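Non-sulfated chondroitin lyase E66 (Autographa californica nucleopolyhedrovirus, PDB 3VSN) cleaves non-sulfated chondroitin as a polysaccharide lyase of the viral envelope and is essential for oral infection of the insect host. Local coordinates at residues S47-K52 / S258-A263; F140-P145 / S192-V197; E146-I151 / R169-L174; Y201-R206 / R214-I219. All coordinates share one frame; numbering follows the deposited sequence.

Interaction 1. Residues S47-K52 / S258-A263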
loop_
_atom_site.group_PDB
_atom_site.type_symbol
_atom_site.label_atom_id
_atom_site.label_comp_id
_atom_site.label_asym_id
_atom_site.label_seq_id
_atom_site.Cartn_x
_atom_site.Cartn_y
_atom_site.Cartn_z
ATOM N N SER A 47 -13.305 1.692 12.029
ATOM C CA SER A 47 -11.834 1.662 11.984
ATOM C C SER A 47 -11.290 1.335 10.586
ATOM O O SER A 47 -10.133 1.628 10.287
ATOM C CB SER A 47 -11.257 0.707 13.046
ATOM O OG SER A 47 -11.331 -0.654 12.644
ATOM N N GLN A 48 -12.134 0.751 9.738
ATOM C CA GLN A 48 -11.773 0.424 8.358
ATOM C C GLN A 48 -12.143 1.525 7.367
ATOM O O GLN A 48 -11.607 1.564 6.260
ATOM C CB GLN A 48 -12.455 -0.872 7.915
ATOM C CG GLN A 48 -12.022 -2.115 8.672
ATOM C CD GLN A 48 -12.664 -3.373 8.117
ATOM O OE1 GLN A 48 -13.730 -3.321 7.496
ATOM N NE2 GLN A 48 -12.016 -4.512 8.333
ATOM N N LYS A 49 -13.061 2.404 7.767
ATOM C CA LYS A 49 -13.632 3.410 6.870
ATOM C C LYS A 49 -12.661 4.563 6.624
ATOM O O LYS A 49 -12.250 5.247 7.563
ATOM C CB LYS A 49 -14.959 3.934 7.438
ATOM C CG LYS A 49 -15.720 4.858 6.499
ATOM C CD LYS A 49 -17.024 5.338 7.126
ATOM C CE LYS A 49 -17.913 6.002 6.085
ATOM N NZ LYS A 49 -19.163 6.537 6.702
ATOM N N ALA A 50 -12.318 4.776 5.355
ATOM C CA ALA A 50 -11.324 5.781 4.967
ATOM C C ALA A 50 -11.761 7.217 5.274
ATOM O O ALA A 50 -10.995 7.990 5.850
ATOM C CB ALA A 50 -10.961 5.631 3.493
ATOM N N GLU A 51 -12.990 7.561 4.894
ATOM C CA GLU A 51 -13.512 8.917 5.078
ATOM C C GLU A 51 -14.375 8.982 6.335
ATOM O O GLU A 51 -15.460 8.391 6.387
ATOM C CB GLU A 51 -14.303 9.357 3.838
ATOM C CG GLU A 51 -13.456 9.403 2.570
ATOM C CD GLU A 51 -14.263 9.424 1.280
ATOM O OE1 GLU A 51 -15.509 9.296 1.312
ATOM O OE2 GLU A 51 -13.634 9.559 0.213
ATOM N N LYS A 52 -13.880 9.685 7.351
ATOM C CA LYS A 52 -14.559 9.755 8.647
ATOM C C LYS A 52 -14.008 10.857 9.544
ATOM O O LYS A 52 -12.931 11.398 9.288
ATOM C CB LYS A 52 -14.477 8.405 9.380
ATOM C CG LYS A 52 -13.066 7.899 9.664
ATOM C CD LYS A 52 -13.105 6.721 10.625
ATOM C CE LYS A 52 -11.711 6.268 11.034
ATOM N NZ LYS A 52 -11.049 5.465 9.972
ATOM N N SER A 258 -13.089 1.878 -0.317
ATOM C CA SER A 258 -14.366 1.179 -0.216
ATOM C C SER A 258 -14.284 -0.143 0.546
ATOM O O SER A 258 -15.295 -0.833 0.704
ATOM C CB SER A 258 -14.996 0.997 -1.601
ATOM O OG SER A 258 -15.442 2.246 -2.114
ATOM N N TYR A 259 -13.097 -0.469 1.061
ATOM C CA TYR A 259 -12.901 -1.731 1.786
ATOM C C TYR A 259 -13.931 -2.002 2.888
ATOM O O TYR A 259 -14.392 -3.137 3.029
ATOM C CB TYR A 259 -11.485 -1.850 2.361
ATOM C CG TYR A 259 -11.147 -3.251 2.831
ATOM C CD1 TYR A 259 -11.459 -3.671 4.128
ATOM C CD2 TYR A 259 -10.519 -4.159 1.979
ATOM C CE1 TYR A 259 -11.159 -4.955 4.558
ATOM C CE2 TYR A 259 -10.212 -5.444 2.402
ATOM C CZ TYR A 259 -10.533 -5.835 3.690
ATOM O OH TYR A 259 -10.231 -7.107 4.113
ATOM N N PHE A 260 -14.281 -0.978 3.666
ATOM C CA PHE A 260 -15.190 -1.167 4.798
ATOM C C PHE A 260 -16.571 -1.692 4.375
ATOM O O PHE A 260 -17.256 -2.335 5.168
ATOM C CB PHE A 260 -15.317 0.112 5.642
ATOM C CG PHE A 260 -16.323 1.095 5.113
ATOM C CD1 PHE A 260 -15.996 1.946 4.066
ATOM C CD2 PHE A 260 -17.598 1.173 5.668
ATOM C CE1 PHE A 260 -16.925 2.854 3.574
ATOM C CE2 PHE A 260 -18.532 2.078 5.179
ATOM C CZ PHE A 260 -18.192 2.919 4.130
ATOM N N THR A 261 -16.969 -1.425 3.130
ATOM C CA THR A 261 -18.265 -1.890 2.623
ATOM C C THR A 261 -18.315 -3.406 2.417
ATOM O O THR A 261 -19.397 -3.995 2.428
ATOM C CB THR A 261 -18.670 -1.215 1.291
ATOM O OG1 THR A 261 -17.834 -1.692 0.227
ATOM C CG2 THR A 261 -18.584 0.308 1.383
ATOM N N PHE A 262 -17.151 -4.033 2.230
ATOM C CA PHE A 262 -17.106 -5.448 1.851
ATOM C C PHE A 262 -17.779 -6.357 2.874
ATOM O O PHE A 262 -18.508 -7.275 2.497
ATOM C CB PHE A 262 -15.672 -5.928 1.568
ATOM C CG PHE A 262 -14.977 -5.185 0.451
ATOM C CD1 PHE A 262 -15.697 -4.509 -0.533
ATOM C CD2 PHE A 262 -13.587 -5.194 0.370
ATOM C CE1 PHE A 262 -15.044 -3.833 -1.553
ATOM C CE2 PHE A 262 -12.931 -4.526 -0.653
ATOM C CZ PHE A 262 -13.658 -3.844 -1.614
ATOM N N ALA A 263 -17.543 -6.083 4.158
ATOM C CA ALA A 263 -18.155 -6.844 5.253
ATOM C C ALA A 263 -19.687 -6.797 5.214
ATOM O O ALA A 263 -20.349 -7.774 5.573
ATOM C CB ALA A 263 -17.642 -6.351 6.599
HETATM O O HOH W 1 -12.632 1.621 3.714
HETATM O O HOH W 2 -14.934 -4.781 5.164
HETATM O O HOH W 3 -16.530 -2.891 7.644
#
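The ring of Phe-260 is sandwiched: Lys-49 CG sits over the centre of one face, 3.7 Å from the centroid in a CH-pi contact, Thr-261 CG2 lies off-centre on the opposite face, and a water reaches the edge in the ring plane. This joins the end of helix 29-48 to the turn before helix 262-269, inside the alpha/alpha toroid of the lyase. The lysine chain runs fully extended alongside the ring, CE ending 3.7 Å from Phe-260 CZ, and carries NZ on to a salt bridge with Glu-146. At the Tyr-259 ring the approach is by the edge, where the Gln-48 amide stands 78° from the ring plane and brings NE2 to 3.9 Å from CE1; that NE2 is bonded to Asn-311 O. No direct hydrogen bond crosses; water bridges do the polar work. One water donates to Gln-48 O and accepts from Phe-260 N. Two others donate to Gln-48 OE1, one also to Tyr-259 O, the other at 2.6 Å to Phe-260 O.

Interaction 2. Residues F140-P145 / S192-V197; sequences FTITMP and SMRMGV
Ile-142 reaches across to Arg-194 and Met-195 with two separate branches. From CB, its CG2 methyl is placed trans to the backbone N (CG1 has chi1 -56°) and drops onto the middle of one guanidinium face of Arg-194, 3.5 Å from CZ. The same methyl also touches Arg-194 CB and CG, because that arginine is folded at chi2 and chi3 and curls round it. The other branch runs from CB through CG1 to CD1, which meets Met-195 CG at 3.9 Å, the two side chains crossing at about a right angle. Helices 138-154 and 189-205, both part of the alpha/alpha toroid of this lyase, meet here with local axes 8.9 Å apart at 41°, near the catalytic Asn-191, whose side chain is about 4 Å from that of Ile-142. Just before Ile-142 in the same helix, Thr-141 CG2 packs on Met-195 SD at 3.7 Å, while Thr-141 OG1 is hydrogen-bonded to Ser-182 OG. The arginine's polar end is held from several directions: NE by a salt bridge to Glu-146, NH1 by one to Glu-51, and NH2 by a water. The oxygen of that water lies 2.9 Å from Arg-194 NH2 and is also hydrogen-bonded to Thr-143 OG1.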
loop_
_atom_site.group_PDB
_atom_site.type_symbol
_atom_site.label_atom_id
_atom_site.label_comp_id
_atom_site.label_asym_id
_atom_site.label_seq_id
_atom_site.Cartn_x
_atom_site.Cartn_y
_atom_site.Cartn_z
ATOM N N PHE A 140 -24.246 14.366 -0.804
ATOM C CA PHE A 140 -25.680 14.079 -0.822
ATOM C C PHE A 140 -25.969 12.623 -1.189
ATOM O O PHE A 140 -26.889 12.011 -0.643
ATOM C CB PHE A 140 -26.412 15.039 -1.769
ATOM C CG PHE A 140 -26.246 16.487 -1.403
ATOM C CD1 PHE A 140 -26.976 17.041 -0.356
ATOM C CD2 PHE A 140 -25.346 17.294 -2.092
ATOM C CE1 PHE A 140 -26.817 18.377 -0.007
ATOM C CE2 PHE A 140 -25.185 18.628 -1.751
ATOM C CZ PHE A 140 -25.919 19.170 -0.707
ATOM N N THR A 141 -25.172 12.078 -2.105
ATOM C CA THR A 141 -25.344 10.715 -2.607
ATOM C C THR A 141 -24.578 9.678 -1.775
ATOM O O THR A 141 -25.063 8.561 -1.552
ATOM C CB THR A 141 -24.890 10.632 -4.082
ATOM O OG1 THR A 141 -25.768 11.418 -4.894
ATOM C CG2 THR A 141 -24.890 9.206 -4.587
ATOM N N ILE A 142 -23.385 10.055 -1.322
ATOM C CA ILE A 142 -22.471 9.117 -0.667
ATOM C C ILE A 142 -22.579 9.192 0.853
ATOM O O ILE A 142 -22.979 8.221 1.495
ATOM C CB ILE A 142 -21.004 9.324 -1.134
ATOM C CG1 ILE A 142 -20.886 9.202 -2.664
ATOM C CG2 ILE A 142 -20.050 8.357 -0.432
ATOM C CD1 ILE A 142 -21.396 7.897 -3.253
ATOM N N THR A 143 -22.243 10.348 1.418
ATOM C CA THR A 143 -22.131 10.492 2.869
ATOM C C THR A 143 -23.484 10.576 3.583
ATOM O O THR A 143 -23.679 9.944 4.623
ATOM C CB THR A 143 -21.258 11.703 3.244
ATOM O OG1 THR A 143 -20.137 11.771 2.352
ATOM C CG2 THR A 143 -20.745 11.575 4.671
ATOM N N MET A 144 -24.413 11.344 3.025
ATOM C CA MET A 144 -25.712 11.553 3.674
ATOM C C MET A 144 -26.530 10.270 3.912
ATOM O O MET A 144 -27.049 10.085 5.009
ATOM C CB MET A 144 -26.541 12.602 2.930
ATOM C CG MET A 144 -27.782 13.055 3.687
ATOM S SD MET A 144 -28.801 14.151 2.686
ATOM C CE MET A 144 -29.505 12.994 1.508
ATOM N N PRO A 145 -26.647 9.381 2.900
ATOM C CA PRO A 145 -27.381 8.139 3.169
ATOM C C PRO A 145 -26.770 7.304 4.301
ATOM O O PRO A 145 -27.500 6.624 5.023
ATOM C CB PRO A 145 -27.308 7.398 1.834
ATOM C CG PRO A 145 -27.211 8.492 0.825
ATOM C CD PRO A 145 -26.289 9.490 1.473
ATOM N N SER A 192 -20.817 3.476 -6.201
ATOM C CA SER A 192 -21.886 2.480 -6.099
ATOM C C SER A 192 -21.689 1.536 -4.912
ATOM O O SER A 192 -22.660 1.113 -4.286
ATOM C CB SER A 192 -22.051 1.700 -7.413
ATOM O OG SER A 192 -21.077 0.679 -7.558
ATOM N N MET A 193 -20.435 1.222 -4.594
ATOM C CA MET A 193 -20.139 0.370 -3.441
ATOM C C MET A 193 -20.579 1.011 -2.122
ATOM O O MET A 193 -21.081 0.322 -1.235
ATOM C CB MET A 193 -18.656 -0.018 -3.408
ATOM C CG MET A 193 -18.261 -0.958 -4.539
ATOM S SD MET A 193 -16.606 -1.651 -4.364
ATOM C CE MET A 193 -15.615 -0.360 -5.099
ATOM N N ARG A 194 -20.397 2.325 -2.013
ATOM C CA ARG A 194 -20.868 3.094 -0.860
ATOM C C ARG A 194 -22.395 3.103 -0.795
ATOM O O ARG A 194 -22.976 2.783 0.240
ATOM C CB ARG A 194 -20.347 4.538 -0.913
ATOM C CG ARG A 194 -18.831 4.686 -0.854
ATOM C CD ARG A 194 -18.253 4.350 0.518
ATOM N NE ARG A 194 -18.596 5.341 1.542
ATOM C CZ ARG A 194 -17.962 6.499 1.718
ATOM N NH1 ARG A 194 -16.945 6.833 0.934
ATOM N NH2 ARG A 194 -18.347 7.327 2.678
ATOM N N MET A 195 -23.025 3.445 -1.919
ATOM C CA MET A 195 -24.484 3.605 -2.020
ATOM C C MET A 195 -25.289 2.348 -1.703
ATOM O O MET A 195 -26.353 2.426 -1.091
ATOM C CB MET A 195 -24.858 4.087 -3.421
ATOM C CG MET A 195 -24.365 5.480 -3.760
ATOM S SD MET A 195 -24.238 5.727 -5.541
ATOM C CE MET A 195 -25.959 5.808 -6.032
ATOM N N GLY A 196 -24.787 1.194 -2.131
ATOM C CA GLY A 196 -25.518 -0.061 -1.971
ATOM C C GLY A 196 -25.794 -0.464 -0.535
ATOM O O GLY A 196 -26.785 -1.141 -0.263
ATOM N N VAL A 197 -24.919 -0.052 0.383
ATOM C CA VAL A 197 -25.046 -0.430 1.794
ATOM C C VAL A 197 -26.269 0.218 2.477
ATOM O O VAL A 197 -27.121 -0.505 3.005
ATOM C CB VAL A 197 -23.738 -0.179 2.590
ATOM C CG1 VAL A 197 -23.929 -0.511 4.062
ATOM C CG2 VAL A 197 -22.588 -0.995 2.009
HETATM O O HOH W 4 -17.890 10.231 2.541
#

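Interaction 3. Residues E146-I151 / R169-L174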
loop_
_atom_site.group_PDB
_atom_site.type_symbol
_atom_site.label_atom_id
_atom_site.label_comp_id
_atom_site.label_asym_id
_atom_site.label_seq_id
_atom_site.Cartn_x
_atom_site.Cartn_y
_atom_site.Cartn_z
ATOM N N GLU A 146 -25.449 7.379 4.458
ATOM C CA GLU A 146 -24.759 6.737 5.582
ATOM C C GLU A 146 -25.161 7.338 6.932
ATOM O O GLU A 146 -25.207 6.627 7.937
ATOM C CB GLU A 146 -23.237 6.772 5.385
ATOM C CG GLU A 146 -22.757 5.852 4.268
ATOM C CD GLU A 146 -21.300 6.057 3.867
ATOM O OE1 GLU A 146 -20.679 7.072 4.257
ATOM O OE2 GLU A 146 -20.773 5.190 3.140
ATOM N N VAL A 147 -25.459 8.639 6.949
ATOM C CA VAL A 147 -25.948 9.312 8.161
ATOM C C VAL A 147 -27.295 8.729 8.592
ATOM O O VAL A 147 -27.473 8.358 9.755
ATOM C CB VAL A 147 -26.066 10.841 7.971
ATOM C CG1 VAL A 147 -26.689 11.499 9.194
ATOM C CG2 VAL A 147 -24.700 11.448 7.693
ATOM N N PHE A 148 -28.228 8.639 7.643
ATOM C CA PHE A 148 -29.541 8.043 7.889
ATOM C C PHE A 148 -29.401 6.644 8.479
ATOM O O PHE A 148 -30.031 6.322 9.491
ATOM C CB PHE A 148 -30.363 7.988 6.598
ATOM C CG PHE A 148 -31.025 9.291 6.237
ATOM C CD1 PHE A 148 -32.334 9.554 6.640
ATOM C CD2 PHE A 148 -30.352 10.250 5.487
ATOM C CE1 PHE A 148 -32.951 10.750 6.308
ATOM C CE2 PHE A 148 -30.965 11.450 5.151
ATOM C CZ PHE A 148 -32.270 11.699 5.561
ATOM N N MET A 149 -28.554 5.828 7.850
ATOM C CA MET A 149 -28.344 4.453 8.278
ATOM C C MET A 149 -27.745 4.360 9.686
ATOM O O MET A 149 -28.269 3.639 10.535
ATOM C CB MET A 149 -27.469 3.709 7.265
ATOM C CG MET A 149 -27.243 2.248 7.613
ATOM S SD MET A 149 -26.273 1.409 6.355
ATOM C CE MET A 149 -26.318 -0.264 6.977
ATOM N N ASN A 150 -26.658 5.094 9.929
ATOM C CA ASN A 150 -25.979 5.062 11.227
ATOM C C ASN A 150 -26.871 5.528 12.383
ATOM O O ASN A 150 -26.930 4.871 13.424
ATOM C CB ASN A 150 -24.675 5.867 11.194
ATOM C CG ASN A 150 -23.537 5.111 10.528
ATOM O OD1 ASN A 150 -23.430 5.073 9.301
ATOM N ND2 ASN A 150 -22.675 4.508 11.338
ATOM N N ILE A 151 -27.569 6.647 12.187
ATOM C CA ILE A 151 -28.455 7.197 13.219
ATOM C C ILE A 151 -29.606 6.235 13.530
ATOM O O ILE A 151 -29.834 5.894 14.693
ATOM C CB ILE A 151 -28.968 8.617 12.858
ATOM C CG1 ILE A 151 -27.803 9.612 12.880
ATOM C CG2 ILE A 151 -30.049 9.068 13.837
ATOM C CD1 ILE A 151 -28.157 11.040 12.506
ATOM N N ARG A 169 -36.744 5.652 5.283
ATOM C CA ARG A 169 -37.590 5.093 4.221
ATOM C C ARG A 169 -38.034 6.167 3.232
ATOM O O ARG A 169 -37.951 5.971 2.019
ATOM C CB ARG A 169 -38.812 4.371 4.806
ATOM C CG ARG A 169 -38.511 2.999 5.391
ATOM C CD ARG A 169 -39.786 2.255 5.766
ATOM N NE ARG A 169 -40.419 2.837 6.946
ATOM C CZ ARG A 169 -40.272 2.381 8.189
ATOM N NH1 ARG A 169 -40.886 2.997 9.183
ATOM N NH2 ARG A 169 -39.522 1.311 8.444
ATOM N N TYR A 170 -38.488 7.308 3.745
ATOM C CA TYR A 170 -38.961 8.368 2.865
ATOM C C TYR A 170 -37.844 9.077 2.099
ATOM O O TYR A 170 -37.894 9.168 0.877
ATOM C CB TYR A 170 -39.821 9.400 3.599
ATOM C CG TYR A 170 -40.398 10.411 2.630
ATOM C CD1 TYR A 170 -39.765 11.634 2.404
ATOM C CD2 TYR A 170 -41.552 10.119 1.904
ATOM C CE1 TYR A 170 -40.281 12.549 1.499
ATOM C CE2 TYR A 170 -42.074 11.026 0.998
ATOM C CZ TYR A 170 -41.439 12.233 0.799
ATOM O OH TYR A 170 -41.961 13.129 -0.102
ATOM N N TRP A 171 -36.854 9.595 2.820
ATOM C CA TRP A 171 -35.843 10.449 2.200
ATOM C C TRP A 171 -34.859 9.715 1.330
ATOM O O TRP A 171 -34.411 10.252 0.311
ATOM C CB TRP A 171 -35.160 11.338 3.233
ATOM C CG TRP A 171 -36.096 12.422 3.705
ATOM C CD1 TRP A 171 -36.793 12.485 4.910
ATOM C CD2 TRP A 171 -36.515 13.616 2.957
ATOM N NE1 TRP A 171 -37.575 13.612 4.966
ATOM C CE2 TRP A 171 -37.455 14.335 3.828
ATOM C CE3 TRP A 171 -36.211 14.146 1.703
ATOM C CZ2 TRP A 171 -38.050 15.529 3.439
ATOM C CZ3 TRP A 171 -36.817 15.351 1.324
ATOM C CH2 TRP A 171 -37.713 16.025 2.173
ATOM N N LEU A 172 -34.534 8.480 1.698
ATOM C CA LEU A 172 -33.679 7.661 0.843
ATOM C C LEU A 172 -34.480 7.132 -0.341
ATOM O O LEU A 172 -33.927 6.925 -1.416
ATOM C CB LEU A 172 -32.987 6.534 1.622
ATOM C CG LEU A 172 -31.999 6.963 2.720
ATOM C CD1 LEU A 172 -31.105 5.796 3.114
ATOM C CD2 LEU A 172 -31.144 8.153 2.297
ATOM N N GLY A 173 -35.784 6.941 -0.144
ATOM C CA GLY A 173 -36.692 6.619 -1.246
ATOM C C GLY A 173 -36.608 7.659 -2.349
ATOM O O GLY A 173 -36.679 7.327 -3.533
ATOM N N LEU A 174 -36.433 8.917 -1.953
ATOM C CA LEU A 174 -36.273 10.014 -2.900
ATOM C C LEU A 174 -34.842 10.153 -3.423
ATOM O O LEU A 174 -34.634 10.244 -4.633
ATOM C CB LEU A 174 -36.729 11.340 -2.284
ATOM C CG LEU A 174 -38.223 11.580 -2.035
ATOM C CD1 LEU A 174 -38.407 12.954 -1.416
ATOM C CD2 LEU A 174 -39.050 11.459 -3.309
#
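Phe-148 and Leu-172 run antiparallel, side against side, the leucine methyl CD2 approaching the ring obliquely, 3.9 Å from CD2 of the phenylalanine. The pair joins neighbouring helices 138-154 and 161-175 of the alpha/alpha toroid through side chains alone, since the nearest CA atoms, those of Phe-148 and Leu-172, are 8.2 Å apart. Phe-148 has its ring trans to the carbonyl carbon (chi1 -80°), which sends it out from its helix toward helix 161-175. Farther along that ring, CE1 and CZ reach Trp-171, again at a slant. Here the indole takes little part: the CB of Trp-171 faces Phe-148 while the indole turns off, and it is the CB methylene that touches. No hydrogen bond crosses this purely apolar contact. Helix 103-119 adds to the packing, with Cys-117 touching both Phe-148 and Trp-171 and Leu-113 touching Phe-148. At the outer end of the phenylalanine ring, CZ lies 3.7 Å from Trp-171 CB.

Interaction 4. Residues Y201-R206 / R214-I219; sequences YSQMLR and RQEQGI. Unlike the reference sequence in segment 201-206: Met-204 (reference Ile).
A single hydrogen bond carries this contact: Gln-203 NE2 donates to Glu-216 OE2 at 2.8 Å, with an N-H...O angle of 159°. It ties the last turn of helix 189-205 to the N-cap residue of helix 217-225, a link that skips over the short helix 210-214 within the alpha/alpha toroid. The two side chains come from opposite directions, and their flat ends are turned almost perpendicular, amide and carboxylate planes 84° apart. The oxygen lies close to the amide plane, whereas the donor approaches OE2 on its syn side, tilted out of the carboxylate plane. Glu-216 reaches across by staying extended beyond CG, while Gln-203 bends at chi2 (-72°) to turn its amide across. The other carboxylate oxygen, OE1, takes a hydrogen bond from Tyr-199 OH, so both oxygens of the group are engaged.

Behind the amide, Arg-206 NH1 donates to Gln-203 OE1 at 2.8 Å, on a lone pair in the carbonyl plane, which holds the amide from its other end and fixes which way NE2 faces. The arginine is itself steadied through NH2, bonded to Arg-169 O, and NH1 gives a second bond to Ser-202 OG at 3.0 Å.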
loop_
_atom_site.group_PDB
_atom_site.type_symbol
_atom_site.label_atom_id
_atom_site.label_comp_id
_atom_site.label_asym_id
_atom_site.label_seq_id
_atom_site.Cartn_x
_atom_site.Cartn_y
_atom_site.Cartn_z
ATOM N N TYR A 201 -30.210 -1.477 3.281
ATOM C CA TYR A 201 -30.849 -1.274 4.576
ATOM C C TYR A 201 -32.211 -0.577 4.450
ATOM O O TYR A 201 -33.171 -0.974 5.115
ATOM C CB TYR A 201 -29.932 -0.519 5.546
ATOM C CG TYR A 201 -30.570 -0.279 6.901
ATOM C CD1 TYR A 201 -30.963 -1.348 7.710
ATOM C CD2 TYR A 201 -30.795 1.016 7.366
ATOM C CE1 TYR A 201 -31.558 -1.130 8.946
ATOM C CE2 TYR A 201 -31.385 1.243 8.597
ATOM C CZ TYR A 201 -31.769 0.173 9.378
ATOM O OH TYR A 201 -32.348 0.414 10.600
ATOM N N SER A 202 -32.300 0.438 3.590
ATOM C CA SER A 202 -33.573 1.139 3.377
ATOM C C SER A 202 -34.654 0.197 2.843
ATOM O O SER A 202 -35.817 0.298 3.235
ATOM C CB SER A 202 -33.410 2.371 2.474
ATOM O OG SER A 202 -33.202 2.016 1.117
ATOM N N GLN A 203 -34.261 -0.727 1.966
ATOM C CA GLN A 203 -35.181 -1.744 1.450
ATOM C C GLN A 203 -35.612 -2.749 2.520
ATOM O O GLN A 203 -36.763 -3.200 2.532
ATOM C CB GLN A 203 -34.582 -2.461 0.239
ATOM C CG GLN A 203 -34.594 -1.647 -1.046
ATOM C CD GLN A 203 -35.985 -1.492 -1.641
ATOM O OE1 GLN A 203 -36.758 -0.624 -1.233
ATOM N NE2 GLN A 203 -36.301 -2.327 -2.622
ATOM N N MET A 204 -34.696 -3.092 3.422
ATOM C CA MET A 204 -35.021 -3.965 4.549
ATOM C C MET A 204 -36.031 -3.297 5.484
ATOM O O MET A 204 -36.944 -3.954 5.993
ATOM C CB MET A 204 -33.760 -4.356 5.316
ATOM C CG MET A 204 -32.789 -5.208 4.513
ATOM S SD MET A 204 -31.257 -5.496 5.414
ATOM C CE MET A 204 -31.776 -6.789 6.538
ATOM N N LEU A 205 -35.869 -1.989 5.692
ATOM C CA LEU A 205 -36.819 -1.202 6.486
ATOM C C LEU A 205 -38.219 -1.176 5.866
ATOM O O LEU A 205 -39.218 -1.098 6.585
ATOM C CB LEU A 205 -36.314 0.229 6.687
ATOM C CG LEU A 205 -35.151 0.460 7.658
ATOM C CD1 LEU A 205 -34.722 1.914 7.568
ATOM C CD2 LEU A 205 -35.523 0.098 9.093
ATOM N N ARG A 206 -38.276 -1.241 4.535
ATOM C CA ARG A 206 -39.540 -1.296 3.794
ATOM C C ARG A 206 -40.159 -2.697 3.801
ATOM O O ARG A 206 -41.272 -2.892 3.311
ATOM C CB ARG A 206 -39.348 -0.804 2.353
ATOM C CG ARG A 206 -38.975 0.666 2.247
ATOM C CD ARG A 206 -38.827 1.133 0.808
ATOM N NE ARG A 206 -38.193 2.447 0.777
ATOM C CZ ARG A 206 -36.895 2.655 0.566
ATOM N NH1 ARG A 206 -36.078 1.638 0.325
ATOM N NH2 ARG A 206 -36.417 3.890 0.584
ATOM N N ARG A 214 -31.425 -8.659 -3.489
ATOM C CA ARG A 214 -30.366 -9.260 -4.305
ATOM C C ARG A 214 -30.693 -9.259 -5.804
ATOM O O ARG A 214 -29.818 -8.999 -6.638
ATOM C CB ARG A 214 -30.083 -10.686 -3.811
ATOM C CG ARG A 214 -29.611 -11.665 -4.877
ATOM C CD ARG A 214 -28.115 -11.908 -4.825
ATOM N NE ARG A 214 -27.767 -12.852 -3.767
ATOM C CZ ARG A 214 -26.630 -13.543 -3.711
ATOM N NH1 ARG A 214 -25.710 -13.415 -4.660
ATOM N NH2 ARG A 214 -26.417 -14.374 -2.701
ATOM N N GLN A 215 -31.956 -9.529 -6.134
ATOM C CA GLN A 215 -32.380 -9.683 -7.527
ATOM C C GLN A 215 -32.569 -8.370 -8.288
ATOM O O GLN A 215 -32.680 -8.378 -9.518
ATOM C CB GLN A 215 -33.644 -10.551 -7.619
ATOM C CG GLN A 215 -33.411 -12.026 -7.307
ATOM C CD GLN A 215 -32.298 -12.648 -8.143
ATOM O OE1 GLN A 215 -32.300 -12.557 -9.374
ATOM N NE2 GLN A 215 -31.342 -13.287 -7.473
ATOM N N GLU A 216 -32.604 -7.249 -7.569
ATOM C CA GLU A 216 -32.749 -5.934 -8.202
ATOM C C GLU A 216 -31.582 -5.636 -9.137
ATOM O O GLU A 216 -30.443 -6.020 -8.858
ATOM C CB GLU A 216 -32.863 -4.829 -7.150
ATOM C CG GLU A 216 -34.041 -4.978 -6.197
ATOM C CD GLU A 216 -34.113 -3.856 -5.177
ATOM O OE1 GLU A 216 -33.644 -2.739 -5.485
ATOM O OE2 GLU A 216 -34.639 -4.089 -4.070
ATOM N N GLN A 217 -31.881 -4.950 -10.242
ATOM C CA GLN A 217 -30.894 -4.613 -11.273
ATOM C C GLN A 217 -29.687 -3.850 -10.714
ATOM O O GLN A 217 -28.540 -4.158 -11.056
ATOM C CB GLN A 217 -31.560 -3.814 -12.402
ATOM C CG GLN A 217 -30.616 -3.345 -13.511
ATOM C CD GLN A 217 -31.298 -2.439 -14.530
ATOM O OE1 GLN A 217 -32.511 -2.223 -14.487
ATOM N NE2 GLN A 217 -30.512 -1.905 -15.457
ATOM N N GLY A 218 -29.957 -2.860 -9.861
ATOM C CA GLY A 218 -28.908 -2.044 -9.247
ATOM C C GLY A 218 -27.946 -2.852 -8.391
ATOM O O GLY A 218 -26.730 -2.674 -8.477
ATOM N N ILE A 219 -28.499 -3.744 -7.574
ATOM C CA ILE A 219 -27.710 -4.628 -6.713
ATOM C C ILE A 219 -26.876 -5.608 -7.551
ATOM O O ILE A 219 -25.727 -5.900 -7.212
ATOM C CB ILE A 219 -28.611 -5.362 -5.683
ATOM C CG1 ILE A 219 -29.218 -4.363 -4.679
ATOM C CG2 ILE A 219 -27.862 -6.474 -4.953
ATOM C CD1 ILE A 219 -28.245 -3.782 -3.668
#

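How the interactions relate
All four contacts lie in the N-terminal alpha/alpha toroid, on the same side of the chain's centre. Interactions 2 and 3 share helix 138-154 and have centres about 10 Å apart; interactions 2 and 4 share helix 189-205, about 13 Å apart. Along the chain, interaction 1 spans all the others, interaction 3 falls within the span of interaction 2, and interaction 4 follows both. The charged side chains of Lys-49, Glu-51, Glu-146 and Arg-194 link interactions 1, 2 and 3 into one network. Interactions 3 and 4 meet through Arg-169 and Arg-206. The series thus runs from beside the catalytic residues, at interaction 2, to contacts away from the annotated sites, at interactions 3 and 4.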